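Side-chain contact in putative O-GlcNAcase nagJ (Clostridium perfringens, PDB 6PV5), which probably acts as a hexosaminidase of glycoside hydrolase family 84, cleaving N-acetylglucosamine from glycoconjugates, with the catalytic barrel contained in this piece of the protein: residues N381-E386 / L401-P406. Residues are numbered along the deposited sequence; the frame is centred on the assembly and turned at random.
Sequences NGVSLE and LWWNYP
Gly382 and Val383 lie across from Trp403 and Leu401 with the backbones well apart: the nearest CA atoms are 9.0 Å apart for Gly382 and Trp403, and the gap is spanned by the Val383 and Leu401 side chains and by the Trp403 indole, which reaches the backbone of Gly382. The contact belongs to a beta-alpha-beta unit of the (beta/alpha)8 barrel of the probable catalytic domain. Residues 381-384 form the loop leading into helix 385-395, with Ser384 as its N-cap, and 401-403 close strand 399-403, the seventh of the barrel. All four touching residues are buried, and they meet through carbon atoms. Val383 works through one methyl: chi1 178° puts CG1 anti to the backbone N and leaves CG2 anti to the carbonyl carbon. CG2 meets Leu401 tip to tip, 4.1 Å from CD1, and lies 3.6 Å from Trp403 CZ3 as Val383 and the indole slide past each other in opposite directions. Trp372 of the neighbouring strand 369-372 packs on both Val383 and Leu401, and Pro379 touches Trp403. Beyond the contact, Trp402 NE1 donates to Asn404 OD1, which lies in the indole plane, while NE1 sits 46° out of the Asn404 carbonyl plane. Gly382, whose positive phi suits glycine, brings its bare CA obliquely to the far end of the Trp403 indole, 3.7 Å from CH2.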
loop_
_atom_site.group_PDB
_atom_site.type_symbol
_atom_site.label_atom_id
_atom_site.label_comp_id
_atom_site.label_asym_id
_atom_site.label_seq_id
_atom_site.Cartn_x
_atom_site.Cartn_y
_atom_site.Cartn_z
ATOM N N ASN A 381 -3.024 -5.008 16.494
ATOM C CA ASN A 381 -4.450 -5.104 16.255
ATOM C C ASN A 381 -4.957 -3.866 15.508
ATOM O O ASN A 381 -6.060 -3.394 15.785
ATOM C CB ASN A 381 -5.170 -5.303 17.592
ATOM C CG ASN A 381 -6.664 -5.503 17.456
ATOM O OD1 ASN A 381 -7.141 -5.930 16.407
ATOM N ND2 ASN A 381 -7.402 -5.199 18.516
ATOM N N GLY A 382 -4.172 -3.370 14.539
ATOM C CA GLY A 382 -4.564 -2.217 13.735
ATOM C C GLY A 382 -4.712 -0.935 14.567
ATOM O O GLY A 382 -4.014 -0.747 15.562
ATOM N N VAL A 383 -5.605 -0.038 14.121
ATOM C CA VAL A 383 -5.714 1.314 14.648
ATOM C C VAL A 383 -7.199 1.656 14.644
ATOM O O VAL A 383 -7.865 1.573 13.606
ATOM C CB VAL A 383 -4.926 2.368 13.830
ATOM C CG1 VAL A 383 -5.130 3.765 14.417
ATOM C CG2 VAL A 383 -3.421 2.074 13.723
ATOM N N SER A 384 -7.715 1.974 15.829
ATOM C CA SER A 384 -9.126 2.281 15.974
ATOM C C SER A 384 -9.336 3.797 15.883
ATOM O O SER A 384 -8.399 4.576 16.082
ATOM C CB SER A 384 -9.594 1.782 17.294
ATOM O OG SER A 384 -9.039 2.611 18.302
ATOM N N LEU A 385 -10.586 4.212 15.638
ATOM C CA LEU A 385 -10.915 5.637 15.643
ATOM C C LEU A 385 -10.495 6.273 16.958
ATOM O O LEU A 385 -9.939 7.366 16.953
ATOM C CB LEU A 385 -12.413 5.866 15.395
ATOM C CG LEU A 385 -12.858 7.328 15.259
ATOM C CD1 LEU A 385 -12.067 8.053 14.181
ATOM C CD2 LEU A 385 -14.340 7.399 14.917
ATOM N N GLU A 386 -10.728 5.577 18.076
ATOM C CA GLU A 386 -10.419 6.155 19.376
ATOM C C GLU A 386 -8.908 6.312 19.555
ATOM O O GLU A 386 -8.487 7.306 20.122
ATOM C CB GLU A 386 -11.043 5.340 20.524
ATOM N N LEU A 401 -1.216 8.524 9.138
ATOM C CA LEU A 401 -0.850 7.227 9.687
ATOM C C LEU A 401 0.279 6.594 8.861
ATOM O O LEU A 401 0.105 6.319 7.679
ATOM C CB LEU A 401 -2.093 6.335 9.744
ATOM C CG LEU A 401 -1.842 4.888 10.198
ATOM C CD1 LEU A 401 -1.271 4.801 11.625
ATOM C CD2 LEU A 401 -3.114 4.054 10.071
ATOM N N TRP A 402 1.444 6.416 9.485
ATOM C CA TRP A 402 2.531 5.657 8.912
ATOM C C TRP A 402 2.291 4.187 9.276
ATOM O O TRP A 402 2.392 3.790 10.435
ATOM C CB TRP A 402 3.843 6.193 9.476
ATOM C CG TRP A 402 5.066 5.409 9.112
ATOM C CD1 TRP A 402 5.274 4.071 9.292
ATOM C CD2 TRP A 402 6.288 5.932 8.561
ATOM N NE1 TRP A 402 6.531 3.722 8.879
ATOM C CE2 TRP A 402 7.181 4.840 8.429
ATOM C CE3 TRP A 402 6.711 7.209 8.163
ATOM C CZ2 TRP A 402 8.472 4.984 7.916
ATOM C CZ3 TRP A 402 7.996 7.350 7.679
ATOM C CH2 TRP A 402 8.861 6.257 7.563
ATOM N N TRP A 403 1.872 3.405 8.286
ATOM C CA TRP A 403 1.406 2.059 8.581
ATOM C C TRP A 403 2.498 1.036 8.284
ATOM O O TRP A 403 2.873 0.848 7.123
ATOM C CB TRP A 403 0.117 1.766 7.822
ATOM C CG TRP A 403 -0.455 0.454 8.239
ATOM C CD1 TRP A 403 -0.714 -0.618 7.435
ATOM C CD2 TRP A 403 -0.777 0.051 9.581
ATOM N NE1 TRP A 403 -1.213 -1.646 8.184
ATOM C CE2 TRP A 403 -1.236 -1.277 9.504
ATOM C CE3 TRP A 403 -0.700 0.677 10.832
ATOM C CZ2 TRP A 403 -1.627 -1.997 10.633
ATOM C CZ3 TRP A 403 -1.105 -0.026 11.947
ATOM C CH2 TRP A 403 -1.542 -1.349 11.843
ATOM N N ASN A 404 2.977 0.382 9.342
ATOM C CA ASN A 404 4.123 -0.517 9.258
ATOM C C ASN A 404 3.690 -1.928 8.833
ATOM O O ASN A 404 3.849 -2.906 9.568
ATOM C CB ASN A 404 4.910 -0.537 10.572
ATOM C CG ASN A 404 5.934 0.578 10.628
ATOM O OD1 ASN A 404 6.582 0.869 9.626
ATOM N ND2 ASN A 404 6.060 1.229 11.772
ATOM N N TYR A 405 3.173 -2.027 7.615
ATOM C CA TYR A 405 2.858 -3.292 6.966
ATOM C C TYR A 405 2.648 -2.961 5.491
ATOM O O TYR A 405 2.006 -1.945 5.191
ATOM C CB TYR A 405 1.576 -3.850 7.592
ATOM C CG TYR A 405 1.156 -5.200 7.090
ATOM C CD1 TYR A 405 1.512 -6.352 7.783
ATOM C CD2 TYR A 405 0.453 -5.336 5.908
ATOM C CE1 TYR A 405 1.138 -7.609 7.331
ATOM C CE2 TYR A 405 0.065 -6.583 5.450
ATOM C CZ TYR A 405 0.409 -7.725 6.160
ATOM O OH TYR A 405 0.051 -8.963 5.698
ATOM N N PRO A 406 3.154 -3.751 4.508
ATOM C CA PRO A 406 3.799 -5.054 4.741
ATOM C C PRO A 406 5.246 -5.151 5.213
ATOM O O PRO A 406 5.785 -6.262 5.308
ATOM C CB PRO A 406 3.699 -5.713 3.349
ATOM C CG PRO A 406 3.804 -4.554 2.379
ATOM C CD PRO A 406 3.011 -3.454 3.078
#